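Local coordinates for aldehyde dehydrogenase family protein (Pseudomonas syringae pv. tomato, PDB 6X9L), which probably oxidises long-chain aliphatic aldehydes such as octanal with NAD+ as the electron acceptor, as a member of the aldehyde dehydrogenase family, at residues T15-W25 and L192-D200; T317-L325 and V364-P375. The protein carries 1 engineered substitution. One frame throughout, in Å; residues are numbered along the deposited sequence.

Contact 1 (T15-W25 and L192-D200)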
loop_
_atom_site.group_PDB
_atom_site.type_symbol
_atom_site.label_atom_id
_atom_site.label_comp_id
_atom_site.label_asym_id
_atom_site.label_seq_id
_atom_site.Cartn_x
_atom_site.Cartn_y
_atom_site.Cartn_z
ATOM N N THR A 15 1.977 30.938 -20.908
ATOM C CA THR A 15 2.112 29.906 -19.889
ATOM C C THR A 15 2.413 28.527 -20.463
ATOM O O THR A 15 2.553 27.570 -19.695
ATOM C CB THR A 15 0.841 29.853 -19.028
ATOM O OG1 THR A 15 -0.271 29.415 -19.819
ATOM C CG2 THR A 15 0.536 31.228 -18.524
ATOM N N ALA A 16 2.542 28.404 -21.785
ATOM C CA ALA A 16 2.784 27.101 -22.394
ATOM C C ALA A 16 4.072 26.469 -21.873
ATOM O O ALA A 16 4.107 25.264 -21.579
ATOM C CB ALA A 16 2.824 27.242 -23.914
ATOM N N GLN A 17 5.137 27.262 -21.747
ATOM C CA GLN A 17 6.433 26.768 -21.304
ATOM C C GLN A 17 6.789 27.275 -19.915
ATOM O O GLN A 17 7.961 27.503 -19.596
ATOM C CB GLN A 17 7.508 27.120 -22.323
ATOM C CG GLN A 17 7.517 26.091 -23.410
ATOM C CD GLN A 17 8.048 26.606 -24.700
ATOM O OE1 GLN A 17 9.071 26.140 -25.173
ATOM N NE2 GLN A 17 7.346 27.554 -25.301
ATOM N N LYS A 18 5.772 27.422 -19.082
ATOM C CA LYS A 18 5.929 27.724 -17.674
ATOM C C LYS A 18 5.404 26.550 -16.857
ATOM O O LYS A 18 4.776 25.624 -17.384
ATOM C CB LYS A 18 5.195 29.025 -17.311
ATOM C CG LYS A 18 5.572 30.176 -18.206
ATOM C CD LYS A 18 5.894 31.419 -17.407
ATOM C CE LYS A 18 6.741 32.391 -18.205
ATOM N NZ LYS A 18 5.994 33.652 -18.420
ATOM N N PHE A 19 5.695 26.587 -15.555
ATOM C CA PHE A 19 5.157 25.637 -14.596
ATOM C C PHE A 19 4.258 26.391 -13.626
ATOM O O PHE A 19 4.445 27.587 -13.396
ATOM C CB PHE A 19 6.282 24.903 -13.841
ATOM C CG PHE A 19 7.199 24.098 -14.735
ATOM C CD1 PHE A 19 6.715 23.475 -15.881
ATOM C CD2 PHE A 19 8.554 23.981 -14.444
ATOM C CE1 PHE A 19 7.576 22.744 -16.711
ATOM C CE2 PHE A 19 9.414 23.251 -15.267
ATOM C CZ PHE A 19 8.924 22.639 -16.398
ATOM N N TYR A 20 3.259 25.698 -13.066
ATOM C CA TYR A 20 2.397 26.296 -12.048
ATOM C C TYR A 20 2.891 25.860 -10.669
ATOM O O TYR A 20 2.634 24.734 -10.217
ATOM C CB TYR A 20 0.933 25.938 -12.255
ATOM C CG TYR A 20 0.030 26.749 -11.337
ATOM C CD1 TYR A 20 -0.321 28.054 -11.653
ATOM C CD2 TYR A 20 -0.448 26.219 -10.147
ATOM C CE1 TYR A 20 -1.141 28.811 -10.811
ATOM C CE2 TYR A 20 -1.263 26.961 -9.302
ATOM C CZ TYR A 20 -1.613 28.259 -9.639
ATOM O OH TYR A 20 -2.434 28.993 -8.799
ATOM N N ILE A 21 3.591 26.773 -10.000
ATOM C CA ILE A 21 4.239 26.514 -8.728
ATOM C C ILE A 21 3.871 27.639 -7.771
ATOM O O ILE A 21 4.120 28.814 -8.065
ATOM C CB ILE A 21 5.762 26.403 -8.890
ATOM C CG1 ILE A 21 6.085 25.229 -9.807
ATOM C CG2 ILE A 21 6.457 26.256 -7.535
ATOM C CD1 ILE A 21 7.544 24.944 -9.916
ATOM N N ASP A 22 3.248 27.283 -6.646
ATOM C CA ASP A 22 3.047 28.201 -5.528
ATOM C C ASP A 22 2.128 29.366 -5.903
ATOM O O ASP A 22 2.318 30.496 -5.447
ATOM C CB ASP A 22 4.388 28.714 -5.013
ATOM C CG ASP A 22 4.278 29.393 -3.670
ATOM O OD1 ASP A 22 3.338 29.086 -2.910
ATOM O OD2 ASP A 22 5.141 30.240 -3.372
ATOM N N GLY A 23 1.129 29.091 -6.740
ATOM C CA GLY A 23 0.117 30.068 -7.081
ATOM C C GLY A 23 0.411 30.924 -8.293
ATOM O O GLY A 23 -0.397 31.798 -8.621
ATOM N N HIS A 24 1.528 30.703 -8.975
ATOM C CA HIS A 24 1.911 31.531 -10.106
ATOM C C HIS A 24 2.516 30.636 -11.170
ATOM O O HIS A 24 2.914 29.505 -10.894
ATOM C CB HIS A 24 2.925 32.628 -9.711
ATOM C CG HIS A 24 2.656 33.251 -8.379
ATOM N ND1 HIS A 24 3.024 32.653 -7.191
ATOM C CD2 HIS A 24 2.068 34.427 -8.043
ATOM C CE1 HIS A 24 2.671 33.434 -6.181
ATOM N NE2 HIS A 24 2.091 34.516 -6.671
ATOM N N TRP A 25 2.579 31.160 -12.394
ATOM C CA TRP A 25 3.337 30.564 -13.486
ATOM C C TRP A 25 4.762 31.095 -13.440
ATOM O O TRP A 25 4.981 32.312 -13.519
ATOM C CB TRP A 25 2.704 30.899 -14.831
ATOM C CG TRP A 25 1.364 30.338 -14.984
ATOM C CD1 TRP A 25 0.184 30.978 -14.796
ATOM C CD2 TRP A 25 1.045 28.998 -15.357
ATOM N NE1 TRP A 25 -0.858 30.127 -15.033
ATOM C CE2 TRP A 25 -0.359 28.898 -15.376
ATOM C CE3 TRP A 25 1.811 27.869 -15.674
ATOM C CZ2 TRP A 25 -1.022 27.707 -15.688
ATOM C CZ3 TRP A 25 1.150 26.681 -15.987
ATOM C CH2 TRP A 25 -0.254 26.613 -15.988
ATOM N N LEU A 192 -2.624 22.060 -18.702
ATOM C CA LEU A 192 -2.378 23.499 -18.636
ATOM C C LEU A 192 -3.657 24.275 -18.351
ATOM O O LEU A 192 -3.655 25.194 -17.529
ATOM C CB LEU A 192 -1.738 23.992 -19.932
ATOM C CG LEU A 192 -0.250 23.724 -20.147
ATOM C CD1 LEU A 192 0.168 24.284 -21.495
ATOM C CD2 LEU A 192 0.587 24.319 -19.026
ATOM N N LEU A 193 -4.758 23.929 -19.029
ATOM C CA LEU A 193 -6.054 24.555 -18.748
ATOM C C LEU A 193 -6.540 24.235 -17.341
ATOM O O LEU A 193 -7.123 25.090 -16.665
ATOM C CB LEU A 193 -7.103 24.090 -19.757
ATOM C CG LEU A 193 -6.959 24.596 -21.179
ATOM C CD1 LEU A 193 -8.065 23.994 -22.061
ATOM C CD2 LEU A 193 -7.028 26.091 -21.157
ATOM N N PHE A 194 -6.333 22.995 -16.896
ATOM C CA PHE A 194 -6.788 22.591 -15.569
ATOM C C PHE A 194 -6.088 23.372 -14.458
ATOM O O PHE A 194 -6.727 23.773 -13.478
ATOM C CB PHE A 194 -6.568 21.095 -15.379
ATOM C CG PHE A 194 -6.846 20.628 -13.985
ATOM C CD1 PHE A 194 -8.151 20.443 -13.551
ATOM C CD2 PHE A 194 -5.803 20.396 -13.103
ATOM C CE1 PHE A 194 -8.400 20.016 -12.274
ATOM C CE2 PHE A 194 -6.045 19.972 -11.820
ATOM C CZ PHE A 194 -7.336 19.777 -11.400
ATOM N N ALA A 195 -4.773 23.576 -14.577
ATOM C CA ALA A 195 -4.054 24.372 -13.585
ATOM C C ALA A 195 -4.621 25.785 -13.517
ATOM O O ALA A 195 -4.894 26.308 -12.428
ATOM C CB ALA A 195 -2.561 24.409 -13.906
ATOM N N GLN A 196 -4.814 26.415 -14.684
ATOM C CA GLN A 196 -5.454 27.726 -14.732
ATOM C C GLN A 196 -6.797 27.699 -14.025
ATOM O O GLN A 196 -7.179 28.668 -13.358
ATOM C CB GLN A 196 -5.641 28.157 -16.183
ATOM C CG GLN A 196 -6.085 29.592 -16.327
ATOM C CD GLN A 196 -5.122 30.535 -15.654
ATOM O OE1 GLN A 196 -3.930 30.562 -15.989
ATOM N NE2 GLN A 196 -5.622 31.303 -14.678
ATOM N N LEU A 197 -7.516 26.578 -14.157
ATOM C CA LEU A 197 -8.861 26.437 -13.612
ATOM C C LEU A 197 -8.854 26.393 -12.086
ATOM O O LEU A 197 -9.683 27.048 -11.439
ATOM C CB LEU A 197 -9.518 25.176 -14.189
ATOM C CG LEU A 197 -10.987 24.911 -13.850
ATOM C CD1 LEU A 197 -11.708 24.322 -15.053
ATOM C CD2 LEU A 197 -11.098 23.992 -12.657
ATOM N N VAL A 198 -7.958 25.594 -11.485
ATOM C CA VAL A 198 -7.890 25.596 -10.020
ATOM C C VAL A 198 -7.395 26.951 -9.518
ATOM O O VAL A 198 -7.820 27.415 -8.455
ATOM C CB VAL A 198 -7.031 24.437 -9.453
ATOM C CG1 VAL A 198 -7.418 23.066 -10.088
ATOM C CG2 VAL A 198 -5.547 24.718 -9.589
ATOM N N HIS A 199 -6.522 27.622 -10.267
ATOM C CA HIS A 199 -6.130 28.975 -9.886
ATOM C C HIS A 199 -7.345 29.893 -9.803
ATOM O O HIS A 199 -7.575 30.556 -8.781
ATOM C CB HIS A 199 -5.119 29.538 -10.880
ATOM C CG HIS A 199 -4.728 30.950 -10.585
ATOM N ND1 HIS A 199 -3.886 31.282 -9.544
ATOM C CD2 HIS A 199 -5.085 32.119 -11.169
ATOM C CE1 HIS A 199 -3.728 32.591 -9.509
ATOM N NE2 HIS A 199 -4.448 33.124 -10.482
ATOM N N ASP A 200 -8.131 29.943 -10.884
ATOM C CA ASP A 200 -9.325 30.777 -10.930
ATOM C C ASP A 200 -10.363 30.349 -9.897
ATOM O O ASP A 200 -11.126 31.183 -9.399
ATOM C CB ASP A 200 -9.911 30.738 -12.340
ATOM C CG ASP A 200 -9.024 31.430 -13.365
ATOM O OD1 ASP A 200 -8.162 32.242 -12.968
ATOM O OD2 ASP A 200 -9.192 31.178 -14.576
#
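Trp-25 lays the six-membered end of its indole against the helix, with CH2 3.8 Å from Ala-195 CB and CZ3 3.9 Å from Leu-192 CD2. This is the close-packed part of the contact. Leu-192 uses both branches: CD2 meets the indole and the backbone of Thr-15, while CD1 comes within 3.9 Å of Ala-16 CA in the type I turn Thr-15 to Lys-18. The indole is itself held between Tyr-20 CD1 over one face and Thr-15 CB over the other. Strands 19-21 and 24-26 form a beta-hairpin with a type I' turn from Ile-21 to His-24, and this N-terminal hairpin lies against helix 188-201 beside the sheet that contains strand 208-210, whose Leu-210 touches both Tyr-20 and Ala-195. Toward solvent, hydrogen bonds replace apolar packing. Trp-25 NE1 donates to Gln-196 OE1 at 3.2 Å, with the donor tilted 29° from the carbonyl plane of the amide. The bend of Gln-196 at chi2 (57°) brings its amide to the indole edge, and NE2 turns to Asp-200 OD1. Farther out, Tyr-20 OH and ND1 of the exposed His-199 share a hydrogen bond of 2.8 Å, their rings inclined at 72°.

Contact 2 (T317-L325 and V364-P375)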
loop_
_atom_site.group_PDB
_atom_site.type_symbol
_atom_site.label_atom_id
_atom_site.label_comp_id
_atom_site.label_asym_id
_atom_site.label_seq_id
_atom_site.Cartn_x
_atom_site.Cartn_y
_atom_site.Cartn_z
ATOM N N THR A 317 -19.035 -0.923 -38.803
ATOM C CA THR A 317 -19.892 0.245 -38.791
ATOM C C THR A 317 -19.363 1.342 -37.881
ATOM O O THR A 317 -20.062 2.330 -37.649
ATOM C CB THR A 317 -21.297 -0.159 -38.371
ATOM O OG1 THR A 317 -21.348 -0.246 -36.947
ATOM C CG2 THR A 317 -21.624 -1.514 -38.944
ATOM N N ILE A 318 -18.158 1.201 -37.353
ATOM C CA ILE A 318 -17.573 2.291 -36.582
ATOM C C ILE A 318 -16.983 3.318 -37.541
ATOM O O ILE A 318 -16.171 2.986 -38.419
ATOM C CB ILE A 318 -16.511 1.778 -35.598
ATOM C CG1 ILE A 318 -16.935 0.447 -34.976
ATOM C CG2 ILE A 318 -16.312 2.791 -34.491
ATOM C CD1 ILE A 318 -16.004 -0.012 -33.864
ATOM N N VAL A 319 -17.413 4.566 -37.391
ATOM C CA VAL A 319 -16.893 5.664 -38.198
ATOM C C VAL A 319 -15.572 6.090 -37.571
ATOM O O VAL A 319 -15.544 6.563 -36.430
ATOM C CB VAL A 319 -17.884 6.832 -38.262
ATOM C CG1 VAL A 319 -17.344 7.953 -39.125
ATOM C CG2 VAL A 319 -19.240 6.342 -38.774
ATOM N N VAL A 320 -14.477 5.891 -38.301
ATOM C CA VAL A 320 -13.149 6.340 -37.889
ATOM C C VAL A 320 -12.769 7.510 -38.771
ATOM O O VAL A 320 -12.760 7.391 -39.998
ATOM C CB VAL A 320 -12.100 5.230 -38.006
ATOM C CG1 VAL A 320 -10.758 5.736 -37.492
ATOM C CG2 VAL A 320 -12.551 3.987 -37.253
ATOM N N GLY A 321 -12.446 8.637 -38.165
ATOM C CA GLY A 321 -11.997 9.734 -38.991
ATOM C C GLY A 321 -11.618 10.954 -38.195
ATOM O O GLY A 321 -11.186 10.846 -37.040
ATOM N N ASP A 322 -11.799 12.115 -38.822
ATOM C CA ASP A 322 -11.364 13.383 -38.270
ATOM C C ASP A 322 -12.075 13.679 -36.952
ATOM O O ASP A 322 -13.310 13.785 -36.930
ATOM C CB ASP A 322 -11.631 14.478 -39.286
ATOM C CG ASP A 322 -11.335 15.861 -38.750
ATOM O OD1 ASP A 322 -10.571 15.978 -37.761
ATOM O OD2 ASP A 322 -11.883 16.825 -39.324
ATOM N N PRO A 323 -11.344 13.836 -35.845
ATOM C CA PRO A 323 -12.005 14.121 -34.560
ATOM C C PRO A 323 -12.745 15.451 -34.542
ATOM O O PRO A 323 -13.551 15.685 -33.633
ATOM C CB PRO A 323 -10.848 14.118 -33.553
ATOM C CG PRO A 323 -9.626 13.688 -34.317
ATOM C CD PRO A 323 -9.881 13.950 -35.756
ATOM N N GLN A 324 -12.497 16.331 -35.509
ATOM C CA GLN A 324 -13.196 17.611 -35.538
ATOM C C GLN A 324 -14.649 17.484 -35.969
ATOM O O GLN A 324 -15.407 18.448 -35.820
ATOM C CB GLN A 324 -12.461 18.587 -36.467
ATOM C CG GLN A 324 -11.143 19.083 -35.885
ATOM C CD GLN A 324 -10.261 19.803 -36.901
ATOM O OE1 GLN A 324 -9.675 20.847 -36.598
ATOM N NE2 GLN A 324 -10.144 19.236 -38.101
ATOM N N LEU A 325 -15.053 16.330 -36.487
ATOM C CA LEU A 325 -16.405 16.110 -36.983
ATOM C C LEU A 325 -17.249 15.454 -35.901
ATOM O O LEU A 325 -16.815 14.483 -35.286
ATOM C CB LEU A 325 -16.386 15.235 -38.239
ATOM C CG LEU A 325 -15.516 15.694 -39.405
ATOM C CD1 LEU A 325 -15.713 14.757 -40.580
ATOM C CD2 LEU A 325 -15.896 17.107 -39.790
ATOM N N VAL A 364 -5.782 3.495 -41.704
ATOM C CA VAL A 364 -7.133 3.431 -42.250
ATOM C C VAL A 364 -7.196 4.164 -43.581
ATOM O O VAL A 364 -6.773 5.323 -43.690
ATOM C CB VAL A 364 -8.137 4.043 -41.267
ATOM C CG1 VAL A 364 -9.535 4.082 -41.888
ATOM C CG2 VAL A 364 -8.089 3.315 -39.943
ATOM N N GLN A 365 -7.754 3.494 -44.593
ATOM C CA GLN A 365 -7.779 4.040 -45.944
ATOM C C GLN A 365 -8.536 5.364 -45.972
ATOM O O GLN A 365 -9.609 5.494 -45.381
ATOM C CB GLN A 365 -8.426 3.008 -46.864
ATOM C CG GLN A 365 -8.657 3.427 -48.283
ATOM C CD GLN A 365 -9.164 2.264 -49.109
ATOM O OE1 GLN A 365 -10.132 1.601 -48.737
ATOM N NE2 GLN A 365 -8.488 1.984 -50.207
ATOM N N GLY A 366 -7.976 6.361 -46.650
ATOM C CA GLY A 366 -8.597 7.674 -46.697
ATOM C C GLY A 366 -8.217 8.610 -45.563
ATOM O O GLY A 366 -8.600 9.792 -45.594
ATOM N N HIS A 367 -7.509 8.104 -44.549
ATOM C CA HIS A 367 -6.844 8.908 -43.526
ATOM C C HIS A 367 -5.392 8.440 -43.450
ATOM O O HIS A 367 -4.967 7.866 -42.442
ATOM C CB HIS A 367 -7.530 8.779 -42.180
ATOM C CG HIS A 367 -8.945 9.244 -42.189
ATOM N ND1 HIS A 367 -10.009 8.389 -42.403
ATOM C CD2 HIS A 367 -9.477 10.479 -42.029
ATOM C CE1 HIS A 367 -11.137 9.075 -42.361
ATOM N NE2 HIS A 367 -10.841 10.346 -42.130
ATOM N N GLU A 368 -4.643 8.661 -44.537
ATOM C CA GLU A 368 -3.238 8.277 -44.549
ATOM C C GLU A 368 -2.396 9.208 -43.678
ATOM O O GLU A 368 -1.412 8.764 -43.075
ATOM C CB GLU A 368 -2.717 8.236 -45.987
ATOM C CG GLU A 368 -3.040 6.925 -46.734
ATOM C CD GLU A 368 -4.506 6.800 -47.182
ATOM O OE1 GLU A 368 -5.153 7.834 -47.463
ATOM O OE2 GLU A 368 -5.012 5.658 -47.266
ATOM N N GLN A 369 -2.765 10.485 -43.589
ATOM C CA GLN A 369 -2.168 11.383 -42.607
ATOM C C GLN A 369 -2.895 11.238 -41.264
ATOM O O GLN A 369 -4.129 11.319 -41.214
ATOM C CB GLN A 369 -2.252 12.825 -43.109
ATOM C CG GLN A 369 -1.103 13.692 -42.680
ATOM C CD GLN A 369 -1.507 15.145 -42.568
ATOM O OE1 GLN A 369 -2.696 15.458 -42.517
ATOM N NE2 GLN A 369 -0.526 16.043 -42.521
ATOM N N GLY A 370 -2.143 11.018 -40.188
ATOM C CA GLY A 370 -2.735 10.776 -38.887
ATOM C C GLY A 370 -2.654 9.308 -38.476
ATOM O O GLY A 370 -2.709 8.390 -39.307
ATOM N N PHE A 371 -2.543 9.078 -37.168
ATOM C CA PHE A 371 -2.279 7.737 -36.642
ATOM C C PHE A 371 -3.518 6.871 -36.595
ATOM O O PHE A 371 -3.763 6.155 -35.625
ATOM C CB PHE A 371 -1.627 7.857 -35.269
ATOM C CG PHE A 371 -0.345 8.630 -35.318
ATOM C CD1 PHE A 371 0.666 8.253 -36.211
ATOM C CD2 PHE A 371 -0.180 9.776 -34.564
ATOM C CE1 PHE A 371 1.829 8.977 -36.311
ATOM C CE2 PHE A 371 0.984 10.508 -34.665
ATOM C CZ PHE A 371 1.990 10.106 -35.545
ATOM N N TYR A 372 -4.286 6.908 -37.675
ATOM C CA TYR A 372 -5.558 6.211 -37.732
ATOM C C TYR A 372 -5.324 4.710 -37.860
ATOM O O TYR A 372 -4.645 4.263 -38.790
ATOM C CB TYR A 372 -6.362 6.751 -38.908
ATOM C CG TYR A 372 -6.807 8.187 -38.730
ATOM C CD1 TYR A 372 -7.978 8.494 -38.038
ATOM C CD2 TYR A 372 -6.059 9.239 -39.244
ATOM C CE1 TYR A 372 -8.390 9.801 -37.870
ATOM C CE2 TYR A 372 -6.463 10.539 -39.087
ATOM C CZ TYR A 372 -7.628 10.812 -38.395
ATOM O OH TYR A 372 -8.023 12.106 -38.231
ATOM N N THR A 373 -5.893 3.932 -36.946
ATOM C CA THR A 373 -5.652 2.495 -36.875
ATOM C C THR A 373 -6.958 1.740 -37.110
ATOM O O THR A 373 -8.020 2.159 -36.653
ATOM C CB THR A 373 -5.036 2.125 -35.508
ATOM O OG1 THR A 373 -3.692 2.625 -35.434
ATOM C CG2 THR A 373 -5.004 0.631 -35.303
ATOM N N ARG A 374 -6.896 0.644 -37.824
ATOM C CA ARG A 374 -8.131 -0.064 -38.162
ATOM C C ARG A 374 -8.646 -0.842 -36.953
ATOM O O ARG A 374 -7.861 -1.507 -36.279
ATOM C CB ARG A 374 -7.895 -1.011 -39.324
ATOM C CG ARG A 374 -7.288 -0.329 -40.536
ATOM C CD ARG A 374 -6.656 -1.333 -41.497
ATOM N NE ARG A 374 -7.601 -2.298 -42.039
ATOM C CZ ARG A 374 -7.230 -3.426 -42.636
ATOM N NH1 ARG A 374 -5.940 -3.708 -42.726
ATOM N NH2 ARG A 374 -8.130 -4.275 -43.132
ATOM N N PRO A 375 -9.945 -0.778 -36.648
ATOM C CA PRO A 375 -10.510 -1.629 -35.586
ATOM C C PRO A 375 -10.364 -3.098 -35.942
ATOM O O PRO A 375 -10.861 -3.549 -36.974
ATOM C CB PRO A 375 -11.982 -1.204 -35.546
ATOM C CG PRO A 375 -11.981 0.190 -36.086
ATOM C CD PRO A 375 -10.939 0.181 -37.161
#
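Tyr-372 reaches across to the backbone of residues 320-323. Its CB points toward that segment, and with CG anti to the carbonyl carbon (chi1 -68°) the ring runs alongside the chain. CD1 meets Val-320 CG1 at 4.0 Å, near the ring plane. Next along the same edge, CE1 faces Gly-321 O, 3.1 Å away and in the plane of the ring. At the tip, OH lies 3.6 Å from both Asp-322 CA and Pro-323 CD. His-367 contributes at two points: its CB covers part of one face of the tyrosine, while its imidazole turns a face to Gly-321, whose CA sits 3.8 Å from the ring centroid in a CH-pi contact. Val-320 spreads its branches, CG1 toward Tyr-372 and Val-364, CG2 touching Pro-375 CG at 4.0 Å. No hydrogen bond joins the two segments; those that are made lie within each, Asp-322 OD1 accepting from Gln-324 N (3.0 Å) and His-367 N bonding to Val-364 O. The contact packs two irregular connections together: the loop between helices 304-316 and 336-351, which carries the Asx turn at Asp-322, and the link between antiparallel neighbours 355-358 and 376-379, with its type II turn at Val-364 to His-367.

In the fold
The two contacts lie in separate parts of the subunit, with centres 33 Å apart and nearest atoms about 15 Å apart, and follow one another along the chain. Contact 1 borders the sheet that contains strand 178-182, which ends at Lys-182. The side chain of Leu-192 is about 11 Å from those of Lys-182 and Glu-185, both NAD+-binding residues, and about 14 Å from the bound dinucleotide, so the hairpin-helix packing lies near the cofactor site but outside it. Contact 2 belongs with the seven-stranded sheet, which strand 376-379 joins, and lies away from the cofactor and octanal sites. Neither contact is touched by the second chain of the assembly.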